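Local atomic coordinates of probable outer membrane protein (Pseudomonas aeruginosa, PDB entry 3DWO), a protein that probably carries long-chain fatty acids or other hydrophobic compounds across the outer membrane, as a beta-barrel channel of the FadL family. Residues Y331-T336 with T362-A367; R369-P374 with V409-V414. All coordinates share one frame; numbering follows the deposited sequence.

Interaction 1: Y331-T336 with T362-A367; sequences YTYRNT and TPTHNA. With C8E ((hydroxyethyloxy)tri(ethyloxy)octane), chain D.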
ATOM      1  N   TYR A 331       1.251  -0.445  15.620  1.00 24.40           N
ATOM      2  CA  TYR A 331       1.992   0.168  14.536  1.00 23.03           C
ATOM      3  C   TYR A 331       1.926   1.680  14.652  1.00 21.75           C
ATOM      4  O   TYR A 331       2.855   2.375  14.247  1.00 21.18           O
ATOM      5  CB  TYR A 331       1.449  -0.308  13.188  1.00 22.67           C
ATOM      6  CG  TYR A 331       1.987  -1.666  12.794  1.00 24.49           C
ATOM      7  CD1 TYR A 331       3.352  -1.856  12.574  1.00 25.06           C
ATOM      8  CD2 TYR A 331       1.138  -2.766  12.656  1.00 24.55           C
ATOM      9  CE1 TYR A 331       3.864  -3.109  12.225  1.00 24.95           C
ATOM     10  CE2 TYR A 331       1.637  -4.027  12.308  1.00 24.00           C
ATOM     11  CZ  TYR A 331       2.999  -4.191  12.092  1.00 26.31           C
ATOM     12  OH  TYR A 331       3.496  -5.429  11.726  1.00 23.28           O
ATOM     13  N   THR A 332       0.829   2.174  15.220  1.00 22.23           N
ATOM     14  CA  THR A 332       0.613   3.605  15.432  1.00 23.99           C
ATOM     15  C   THR A 332       1.136   4.521  14.325  1.00 24.62           C
ATOM     16  O   THR A 332       1.949   5.408  14.573  1.00 25.29           O
ATOM     17  CB  THR A 332       1.239   4.058  16.769  1.00 24.84           C
ATOM     18  OG1 THR A 332       2.610   3.649  16.815  1.00 25.39           O
ATOM     19  CG2 THR A 332       0.500   3.428  17.944  1.00 26.08           C
ATOM     20  N   TYR A 333       0.664   4.298  13.103  1.00 24.36           N
ATOM     21  CA  TYR A 333       1.058   5.119  11.962  1.00 23.70           C
ATOM     22  C   TYR A 333       0.686   6.577  12.208  1.00 23.93           C
ATOM     23  O   TYR A 333      -0.258   6.867  12.938  1.00 21.92           O
ATOM     24  CB  TYR A 333       0.336   4.640  10.703  1.00 22.23           C
ATOM     25  CG  TYR A 333       1.017   3.518   9.956  1.00 20.96           C
ATOM     26  CD1 TYR A 333       1.911   2.654  10.594  1.00 20.76           C
ATOM     27  CD2 TYR A 333       0.753   3.311   8.607  1.00 21.21           C
ATOM     28  CE1 TYR A 333       2.527   1.611   9.893  1.00 21.43           C
ATOM     29  CE2 TYR A 333       1.355   2.277   7.902  1.00 22.21           C
ATOM     30  CZ  TYR A 333       2.241   1.433   8.545  1.00 22.78           C
ATOM     31  OH  TYR A 333       2.852   0.435   7.818  1.00 23.72           O
ATOM     32  N   ARG A 334       1.421   7.486  11.579  1.00 23.89           N
ATOM     33  CA  ARG A 334       1.161   8.915  11.710  1.00 25.54           C
ATOM     34  C   ARG A 334       0.490   9.435  10.440  1.00 25.00           C
ATOM     35  O   ARG A 334       0.676   8.876   9.354  1.00 22.80           O
ATOM     36  CB  ARG A 334       2.478   9.683  11.922  1.00 27.89           C
ATOM     37  CG  ARG A 334       3.473   9.504  10.784  1.00 31.46           C
ATOM     38  CD  ARG A 334       4.661  10.477  10.827  1.00 34.36           C
ATOM     39  NE  ARG A 334       5.528  10.302   9.654  1.00 36.69           N
ATOM     40  CZ  ARG A 334       6.580  11.065   9.363  1.00 38.64           C
ATOM     41  NH1 ARG A 334       6.919  12.077  10.155  1.00 39.32           N
ATOM     42  NH2 ARG A 334       7.297  10.820   8.271  1.00 37.24           N
ATOM     43  N   ASN A 335      -0.295  10.501  10.575  1.00 24.45           N
ATOM     44  CA  ASN A 335      -0.934  11.096   9.410  1.00 23.86           C
ATOM     45  C   ASN A 335       0.200  11.585   8.525  1.00 24.60           C
ATOM     46  O   ASN A 335       1.296  11.865   9.016  1.00 23.80           O
ATOM     47  CB  ASN A 335      -1.836  12.257   9.811  1.00 22.87           C
ATOM     48  CG  ASN A 335      -3.074  11.794  10.535  1.00 24.42           C
ATOM     49  OD1 ASN A 335      -3.524  10.661  10.350  1.00 25.46           O
ATOM     50  ND2 ASN A 335      -3.646  12.670  11.352  1.00 24.56           N
ATOM     51  N   THR A 336      -0.058  11.717   7.231  1.00 24.87           N
ATOM     52  CA  THR A 336       1.005  12.109   6.327  1.00 26.75           C
ATOM     53  C   THR A 336       0.645  13.156   5.269  1.00 27.75           C
ATOM     54  O   THR A 336      -0.530  13.428   5.013  1.00 26.92           O
ATOM     55  CB  THR A 336       1.532  10.857   5.618  1.00 25.89           C
ATOM     56  OG1 THR A 336       2.771  11.157   4.972  1.00 35.56           O
ATOM     57  CG2 THR A 336       0.531  10.386   4.584  1.00 22.84           C
ATOM     58  N   THR A 362       6.410   9.001   4.870  1.00 23.10           N
ATOM     59  CA  THR A 362       6.040   7.653   5.258  1.00 21.64           C
ATOM     60  C   THR A 362       5.240   7.752   6.549  1.00 20.90           C
ATOM     61  O   THR A 362       5.528   8.597   7.396  1.00 20.20           O
ATOM     62  CB  THR A 362       7.276   6.787   5.531  1.00 22.87           C
ATOM     63  OG1 THR A 362       6.855   5.477   5.929  1.00 22.44           O
ATOM     64  CG2 THR A 362       8.128   7.403   6.649  1.00 20.11           C
ATOM     65  N   PRO A 363       4.205   6.910   6.705  1.00 19.47           N
ATOM     66  CA  PRO A 363       3.384   6.928   7.920  1.00 19.00           C
ATOM     67  C   PRO A 363       4.004   6.065   9.021  1.00 20.52           C
ATOM     68  O   PRO A 363       3.546   6.072  10.166  1.00 20.74           O
ATOM     69  CB  PRO A 363       2.046   6.378   7.436  1.00 16.58           C
ATOM     70  CG  PRO A 363       2.476   5.367   6.420  1.00 17.94           C
ATOM     71  CD  PRO A 363       3.556   6.108   5.649  1.00 19.22           C
ATOM     72  N   THR A 364       5.044   5.316   8.668  1.00 20.16           N
ATOM     73  CA  THR A 364       5.714   4.457   9.640  1.00 21.24           C
ATOM     74  C   THR A 364       6.592   5.319  10.539  1.00 22.63           C
ATOM     75  O   THR A 364       6.901   6.459  10.204  1.00 20.51           O
ATOM     76  CB  THR A 364       6.613   3.410   8.940  1.00 21.80           C
ATOM     77  OG1 THR A 364       7.649   4.079   8.206  1.00 19.19           O
ATOM     78  CG2 THR A 364       5.786   2.550   7.967  1.00 21.58           C
ATOM     79  N   HIS A 365       6.963   4.788  11.700  1.00 24.47           N
ATOM     80  CA  HIS A 365       7.849   5.510  12.602  1.00 26.97           C
ATOM     81  C   HIS A 365       8.759   4.513  13.282  1.00 26.62           C
ATOM     82  O   HIS A 365       8.407   3.339  13.434  1.00 26.24           O
ATOM     83  CB  HIS A 365       7.077   6.383  13.616  1.00 30.14           C
ATOM     84  CG  HIS A 365       6.252   5.627  14.611  1.00 31.40           C
ATOM     85  ND1 HIS A 365       6.546   5.612  15.958  1.00 33.92           N
ATOM     86  CD2 HIS A 365       5.090   4.944  14.474  1.00 34.37           C
ATOM     87  CE1 HIS A 365       5.600   4.961  16.610  1.00 33.33           C
ATOM     88  NE2 HIS A 365       4.703   4.545  15.733  1.00 34.39           N
ATOM     89  N   ASN A 366       9.942   5.000  13.646  1.00 24.14           N
ATOM     90  CA  ASN A 366      11.013   4.225  14.255  1.00 24.67           C
ATOM     91  C   ASN A 366      10.683   3.176  15.300  1.00 24.81           C
ATOM     92  O   ASN A 366      11.212   2.065  15.244  1.00 25.94           O
ATOM     93  CB  ASN A 366      12.064   5.180  14.831  1.00 25.05           C
ATOM     94  CG  ASN A 366      12.785   5.961  13.756  1.00 29.54           C
ATOM     95  OD1 ASN A 366      12.489   5.821  12.566  1.00 25.40           O
ATOM     96  ND2 ASN A 366      13.744   6.793  14.167  1.00 30.28           N
ATOM     97  N   ALA A 367       9.831   3.523  16.259  1.00 22.63           N
ATOM     98  CA  ALA A 367       9.486   2.592  17.322  1.00 21.58           C
ATOM     99  C   ALA A 367       8.765   1.337  16.851  1.00 20.74           C
ATOM    100  O   ALA A 367       8.908   0.274  17.456  1.00 19.91           O
ATOM    101  CB  ALA A 367       8.645   3.310  18.383  1.00 20.06           C
TER
HETATM  102  C1  C8E D 454       5.387  -0.863   9.283  1.00 50.18           C
HETATM  103  C2  C8E D 454       4.800  -2.178   9.056  1.00 50.76           C
HETATM  104  C3  C8E D 454       3.346  -2.210   8.979  1.00 49.31           C
HETATM  105  C4  C8E D 454       2.965  -3.573   8.653  1.00 50.82           C
HETATM  106  C5  C8E D 454       1.596  -3.565   8.080  1.00 50.43           C
HETATM  107  C6  C8E D 454       1.358  -4.785   7.331  1.00 51.12           C
HETATM  108  C7  C8E D 454      -0.094  -4.813   7.353  1.00 52.35           C
HETATM  109  C8  C8E D 454      -0.592  -5.282   6.037  1.00 53.78           C
HETATM  110  O9  C8E D 454      -1.547  -6.306   5.801  1.00 51.56           O
HETATM  111  C10 C8E D 454      -1.268  -7.618   6.252  1.00 51.76           C
HETATM  112  C11 C8E D 454      -2.455  -8.441   5.862  1.00 49.18           C
HETATM  113  O12 C8E D 454      -3.376  -8.556   6.961  1.00 48.77           O
HETATM  114  C13 C8E D 454      -3.522  -9.893   7.533  1.00 46.07           C
HETATM  115  C14 C8E D 454      -2.602 -10.539   8.617  1.00 47.72           C
HETATM  116  O15 C8E D 454      -2.907 -11.193   9.885  1.00 48.48           O
HETATM  117  C16 C8E D 454      -2.920 -10.263  10.987  1.00 47.91           C
HETATM  118  C17 C8E D 454      -1.565 -10.088  11.699  1.00 45.87           C
HETATM  119  O18 C8E D 454      -0.467 -11.013  11.554  1.00 46.74           O
HETATM  120  C19 C8E D 454      -0.476 -12.079  12.541  1.00 44.79           C
HETATM  121  C20 C8E D 454       0.733 -12.369  13.506  1.00 45.53           C
HETATM  122  O21 C8E D 454       1.711 -13.348  13.123  1.00 42.02           O
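The carbonyl oxygen of T362 is held by two nitrogens of one guanidinium: R334 NE lies 2.8 Å from T362 O, and R334 NH2 lies 3.0 Å from the same atom. The oxygen sits in the guanidinium plane, at its NE/NH2 edge, with NE nearly in line with the C=O bond. This joins two loops of the FadL-type beta barrel, one leading into strand 336-346 and the other linking strands 351-360 and 378-388. R334 reaches across because its CG is tucked between backbone N and carbonyl carbon (chi1 59°) while the rest of the chain runs extended.

One residue on, the backbone takes over: R334 N donates to P363 O at 2.9 Å. P363 also packs against Y333, its CG 3.5 Å from ring atom CD2 of Y333; the pyrrolidine runs alongside the tyrosine in the same direction. W311 and F314 meet the Y333 ring edge-to-face. T362 OG1 accepts from T364 N in an ST turn that spans P363, and is also hydrogen-bonded to D375.

At the other end, H365 presents NE2 to the T332 hydroxyl, which lies in the plane of the imidazole. T332 OG1 and H365 NE2 are modelled 2.5 Å apart, unusually short, so the exact separation is doubtful; either could donate. The octyl chain of the bound detergent C8E (chain D) lies beside both tyrosines: its C1 is at the edge of the Y333 ring, while C3 lies over one face of Y331, 3.4 Å from CE1.

Interaction 2: R369-P374 with V409-V414; sequences RDPRIP and VPLKTV. With C8E ((hydroxyethyloxy)tri(ethyloxy)octane), chain D; C8E ((hydroxyethyloxy)tri(ethyloxy)octane), chain E.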
ATOM      1  N   ARG A 369       8.341   0.454  13.089  1.00 20.94           N
ATOM      2  CA  ARG A 369       8.630  -0.047  11.750  1.00 20.03           C
ATOM      3  C   ARG A 369       9.266  -1.433  11.795  1.00 18.91           C
ATOM      4  O   ARG A 369      10.154  -1.698  12.609  1.00 15.85           O
ATOM      5  CB  ARG A 369       9.539   0.915  10.994  1.00 21.57           C
ATOM      6  CG  ARG A 369       9.733   0.565   9.511  1.00 23.54           C
ATOM      7  CD  ARG A 369      10.323   1.755   8.785  1.00 23.83           C
ATOM      8  NE  ARG A 369      11.303   2.384   9.647  1.00 28.48           N
ATOM      9  CZ  ARG A 369      11.280   3.658  10.018  1.00 24.71           C
ATOM     10  NH1 ARG A 369      10.327   4.472   9.596  1.00 24.11           N
ATOM     11  NH2 ARG A 369      12.208   4.101  10.844  1.00 25.78           N
ATOM     12  N   ASP A 370       8.799  -2.316  10.917  1.00 16.73           N
ATOM     13  CA  ASP A 370       9.321  -3.672  10.855  1.00 17.62           C
ATOM     14  C   ASP A 370       9.611  -4.067   9.408  1.00 15.84           C
ATOM     15  O   ASP A 370       9.421  -3.270   8.497  1.00 14.25           O
ATOM     16  CB  ASP A 370       8.337  -4.646  11.514  1.00 20.22           C
ATOM     17  CG  ASP A 370       7.015  -4.718  10.791  1.00 22.63           C
ATOM     18  OD1 ASP A 370       6.919  -4.157   9.678  1.00 25.09           O
ATOM     19  OD2 ASP A 370       6.075  -5.351  11.329  1.00 27.23           O
ATOM     20  N   PRO A 371      10.081  -5.303   9.179  1.00 17.53           N
ATOM     21  CA  PRO A 371      10.403  -5.775   7.823  1.00 19.97           C
ATOM     22  C   PRO A 371       9.255  -5.897   6.819  1.00 20.37           C
ATOM     23  O   PRO A 371       9.500  -5.941   5.615  1.00 20.11           O
ATOM     24  CB  PRO A 371      11.077  -7.126   8.081  1.00 20.08           C
ATOM     25  CG  PRO A 371      11.647  -6.958   9.479  1.00 17.87           C
ATOM     26  CD  PRO A 371      10.507  -6.292  10.182  1.00 16.27           C
ATOM     27  N   ARG A 372       8.015  -5.961   7.301  1.00 21.58           N
ATOM     28  CA  ARG A 372       6.863  -6.081   6.398  1.00 25.12           C
ATOM     29  C   ARG A 372       6.740  -4.870   5.475  1.00 26.01           C
ATOM     30  O   ARG A 372       6.607  -5.013   4.257  1.00 26.10           O
ATOM     31  CB  ARG A 372       5.556  -6.218   7.188  1.00 25.13           C
ATOM     32  CG  ARG A 372       5.515  -7.394   8.119  1.00 28.12           C
ATOM     33  CD  ARG A 372       4.088  -7.748   8.532  1.00 32.60           C
ATOM     34  NE  ARG A 372       4.077  -9.081   9.127  1.00 34.87           N
ATOM     35  CZ  ARG A 372       4.081  -9.329  10.430  1.00 34.42           C
ATOM     36  NH1 ARG A 372       4.076  -8.337  11.312  1.00 32.14           N
ATOM     37  NH2 ARG A 372       4.134 -10.585  10.847  1.00 36.79           N
ATOM     38  N   ILE A 373       6.775  -3.682   6.077  1.00 25.40           N
ATOM     39  CA  ILE A 373       6.662  -2.412   5.358  1.00 25.64           C
ATOM     40  C   ILE A 373       7.768  -1.496   5.897  1.00 26.17           C
ATOM     41  O   ILE A 373       7.509  -0.606   6.705  1.00 24.56           O
ATOM     42  CB  ILE A 373       5.308  -1.718   5.639  1.00 25.10           C
ATOM     43  CG1 ILE A 373       4.145  -2.703   5.464  1.00 28.19           C
ATOM     44  CG2 ILE A 373       5.139  -0.529   4.706  1.00 27.74           C
ATOM     45  CD1 ILE A 373       3.906  -3.146   4.033  1.00 24.79           C
ATOM     46  N   PRO A 374       9.014  -1.713   5.463  1.00 27.17           N
ATOM     47  CA  PRO A 374      10.120  -0.881   5.941  1.00 27.13           C
ATOM     48  C   PRO A 374      10.363   0.358   5.084  1.00 28.30           C
ATOM     49  O   PRO A 374      11.450   0.512   4.532  1.00 28.97           O
ATOM     50  CB  PRO A 374      11.298  -1.837   5.876  1.00 27.73           C
ATOM     51  CG  PRO A 374      11.020  -2.563   4.561  1.00 27.14           C
ATOM     52  CD  PRO A 374       9.512  -2.842   4.649  1.00 27.39           C
ATOM     53  N   VAL A 409      16.136   3.770   6.231  1.00 28.58           N
ATOM     54  CA  VAL A 409      15.535   3.878   7.553  1.00 26.34           C
ATOM     55  C   VAL A 409      15.986   2.800   8.512  1.00 25.10           C
ATOM     56  O   VAL A 409      16.395   1.715   8.104  1.00 25.77           O
ATOM     57  CB  VAL A 409      13.992   3.819   7.487  1.00 27.12           C
ATOM     58  CG1 VAL A 409      13.437   5.159   7.030  1.00 26.56           C
ATOM     59  CG2 VAL A 409      13.559   2.698   6.536  1.00 27.20           C
ATOM     60  N   PRO A 410      15.920   3.093   9.814  1.00 23.40           N
ATOM     61  CA  PRO A 410      16.320   2.130  10.838  1.00 22.82           C
ATOM     62  C   PRO A 410      15.179   1.193  11.221  1.00 21.95           C
ATOM     63  O   PRO A 410      14.007   1.536  11.093  1.00 21.57           O
ATOM     64  CB  PRO A 410      16.729   3.024  12.002  1.00 23.91           C
ATOM     65  CG  PRO A 410      15.730   4.156  11.886  1.00 25.93           C
ATOM     66  CD  PRO A 410      15.725   4.437  10.395  1.00 23.56           C
ATOM     67  N   LEU A 411      15.543  -0.003  11.663  1.00 22.75           N
ATOM     68  CA  LEU A 411      14.591  -0.993  12.131  1.00 25.20           C
ATOM     69  C   LEU A 411      15.085  -1.346  13.525  1.00 25.52           C
ATOM     70  O   LEU A 411      16.184  -1.876  13.684  1.00 26.69           O
ATOM     71  CB  LEU A 411      14.591  -2.236  11.237  1.00 25.70           C
ATOM     72  CG  LEU A 411      13.583  -2.246  10.084  1.00 26.36           C
ATOM     73  CD1 LEU A 411      13.747  -1.009   9.245  1.00 28.22           C
ATOM     74  CD2 LEU A 411      13.792  -3.486   9.236  1.00 28.07           C
ATOM     75  N   LYS A 412      14.277  -1.029  14.530  1.00 24.39           N
ATOM     76  CA  LYS A 412      14.622  -1.285  15.923  1.00 24.61           C
ATOM     77  C   LYS A 412      13.513  -2.116  16.538  1.00 24.08           C
ATOM     78  O   LYS A 412      13.275  -2.057  17.741  1.00 24.56           O
ATOM     79  CB  LYS A 412      14.728   0.038  16.678  1.00 26.75           C
ATOM     80  CG  LYS A 412      15.745   1.020  16.110  1.00 29.42           C
ATOM     81  CD  LYS A 412      17.172   0.601  16.432  1.00 32.70           C
ATOM     82  CE  LYS A 412      18.150   1.728  16.110  1.00 35.15           C
ATOM     83  NZ  LYS A 412      19.546   1.399  16.521  1.00 37.31           N
ATOM     84  N   THR A 413      12.846  -2.889  15.691  1.00 22.77           N
ATOM     85  CA  THR A 413      11.723  -3.726  16.088  1.00 21.67           C
ATOM     86  C   THR A 413      11.949  -4.649  17.284  1.00 21.10           C
ATOM     87  O   THR A 413      12.943  -5.367  17.358  1.00 21.61           O
ATOM     88  CB  THR A 413      11.264  -4.591  14.902  1.00 22.80           C
ATOM     89  OG1 THR A 413      11.471  -3.867  13.683  1.00 21.70           O
ATOM     90  CG2 THR A 413       9.781  -4.925  15.030  1.00 21.07           C
ATOM     91  N   VAL A 414      11.005  -4.616  18.216  1.00 19.20           N
ATOM     92  CA  VAL A 414      11.049  -5.458  19.399  1.00 19.89           C
ATOM     93  C   VAL A 414       9.756  -6.281  19.383  1.00 20.57           C
ATOM     94  O   VAL A 414       8.677  -5.732  19.168  1.00 20.87           O
ATOM     95  CB  VAL A 414      11.110  -4.598  20.692  1.00 21.47           C
ATOM     96  CG1 VAL A 414      10.959  -5.474  21.924  1.00 18.43           C
ATOM     97  CG2 VAL A 414      12.440  -3.845  20.756  1.00 22.02           C
TER
HETATM   98  C1  C8E D 454       5.387  -0.863   9.283  1.00 50.18           C
HETATM   99  C2  C8E D 454       4.800  -2.178   9.056  1.00 50.76           C
HETATM  100  C3  C8E D 454       3.346  -2.210   8.979  1.00 49.31           C
HETATM  101  C4  C8E D 454       2.965  -3.573   8.653  1.00 50.82           C
HETATM  102  C5  C8E D 454       1.596  -3.565   8.080  1.00 50.43           C
HETATM  103  C6  C8E D 454       1.358  -4.785   7.331  1.00 51.12           C
HETATM  104  C7  C8E D 454      -0.094  -4.813   7.353  1.00 52.35           C
HETATM  105  C8  C8E D 454      -0.592  -5.282   6.037  1.00 53.78           C
HETATM  106  O9  C8E D 454      -1.547  -6.306   5.801  1.00 51.56           O
HETATM  107  C10 C8E D 454      -1.268  -7.618   6.252  1.00 51.76           C
HETATM  108  C11 C8E D 454      -2.455  -8.441   5.862  1.00 49.18           C
HETATM  109  O12 C8E D 454      -3.376  -8.556   6.961  1.00 48.77           O
HETATM  110  C13 C8E D 454      -3.522  -9.893   7.533  1.00 46.07           C
HETATM  111  C14 C8E D 454      -2.602 -10.539   8.617  1.00 47.72           C
HETATM  112  O15 C8E D 454      -2.907 -11.193   9.885  1.00 48.48           O
HETATM  113  C16 C8E D 454      -2.920 -10.263  10.987  1.00 47.91           C
HETATM  114  C17 C8E D 454      -1.565 -10.088  11.699  1.00 45.87           C
HETATM  115  O18 C8E D 454      -0.467 -11.013  11.554  1.00 46.74           O
HETATM  116  C19 C8E D 454      -0.476 -12.079  12.541  1.00 44.79           C
HETATM  117  C20 C8E D 454       0.733 -12.369  13.506  1.00 45.53           C
HETATM  118  O21 C8E D 454       1.711 -13.348  13.123  1.00 42.02           O
HETATM  119  C1  C8E E 455       0.618  -7.094  -5.873  1.00 56.73           C
HETATM  120  C2  C8E E 455       1.494  -6.216  -5.109  1.00 55.98           C
HETATM  121  C3  C8E E 455       0.995  -4.853  -4.955  1.00 56.21           C
HETATM  122  C4  C8E E 455       1.637  -4.034  -5.968  1.00 56.05           C
HETATM  123  C5  C8E E 455       2.084  -2.771  -5.346  1.00 57.13           C
HETATM  124  C6  C8E E 455       2.303  -1.771  -6.367  1.00 57.82           C
HETATM  125  C7  C8E E 455       2.961  -0.749  -5.580  1.00 57.67           C
HETATM  126  C8  C8E E 455       4.095  -0.236  -6.359  1.00 59.25           C
HETATM  127  O9  C8E E 455       4.747   1.005  -6.203  1.00 60.92           O
HETATM  128  C10 C8E E 455       4.021   2.206  -6.363  1.00 60.89           C
HETATM  129  C11 C8E E 455       5.026   3.287  -6.116  1.00 62.22           C
HETATM  130  O12 C8E E 455       5.632   3.142  -4.816  1.00 62.26           O
HETATM  131  C13 C8E E 455       6.849   3.913  -4.608  1.00 62.83           C
HETATM  132  C14 C8E E 455       8.044   3.516  -3.684  1.00 62.71           C
HETATM  133  O15 C8E E 455       8.808   2.281  -3.581  1.00 63.27           O
HETATM  134  C16 C8E E 455       8.214   1.384  -2.620  1.00 63.68           C
HETATM  135  C17 C8E E 455       8.734   1.551  -1.183  1.00 64.61           C
HETATM  136  O18 C8E E 455       9.611   0.600  -0.548  1.00 64.80           O
HETATM  137  C19 C8E E 455       8.879  -0.437   0.164  1.00 65.14           C
HETATM  138  C20 C8E E 455       8.906  -0.603   1.727  1.00 64.97           C
HETATM  139  O21 C8E E 455       7.762  -0.188   2.479  1.00 64.70           O
HETATM  140  O   HOH W   1      11.740  -0.196  14.040  1.00 18.22           O
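R369 makes the tight half of this contact, where a long loop of the FadL-family barrel folds against the end of strand 395-411. Its chain bends at chi3 (39°), which turns the guanidinium edge to P410 O: R369 NE is 3.2 Å from that oxygen and R369 NH2 is 3.1 Å from it. The acceptor lies in the guanidinium plane, NE approaching 19° off the carbonyl plane and NH2 on a lone pair within it. V409 packs over one guanidinium face, its CB 3.7 Å from CZ of R369. The same charged group also bonds to N366 and T364, so the arginine links its own loop to the strand.

Packing is looser beside it. L411 spreads its two methyls between prolines, with CD2 4.1 Å from CG of P371 and CD1 4.2 Å from CB of P374; Y58 of strand 44-63 also touches L411.

Past the strand end the contact becomes wetter, where K412 is exposed and reaches D425. A water receives the N-H of K412 and donates to R369 O, bridging the two backbones. D370, whose CB still touches CG2 of T413, gives its carboxylate to R372 in a long salt bridge, and its OD2 has Y331 OH as a further partner. R369 O has a second donor as well, the hydroxyl of T413, which comes in the carbonyl plane with OG1 at 2.8 Å.

How the interactions relate
Both contacts use the loop between strands 351-360 and 378-388: its first part, 362-367, meets 331-336 in interaction 1, and its next part, 369-374, meets the end of strand 395-411 in interaction 2. They come in series along the chain, with centres 11 Å apart, on the same side of the chain's centre. Y331 OH joins them through probable hydrogen bonds to D370 OD2 at 2.6 Å and R372 NH1 at 3.0 Å. Together they flank the octyl end of one detergent, which touches both Y331 and I373, consistent with a site for hydrophobic substrates, as expected for a FadL-family channel.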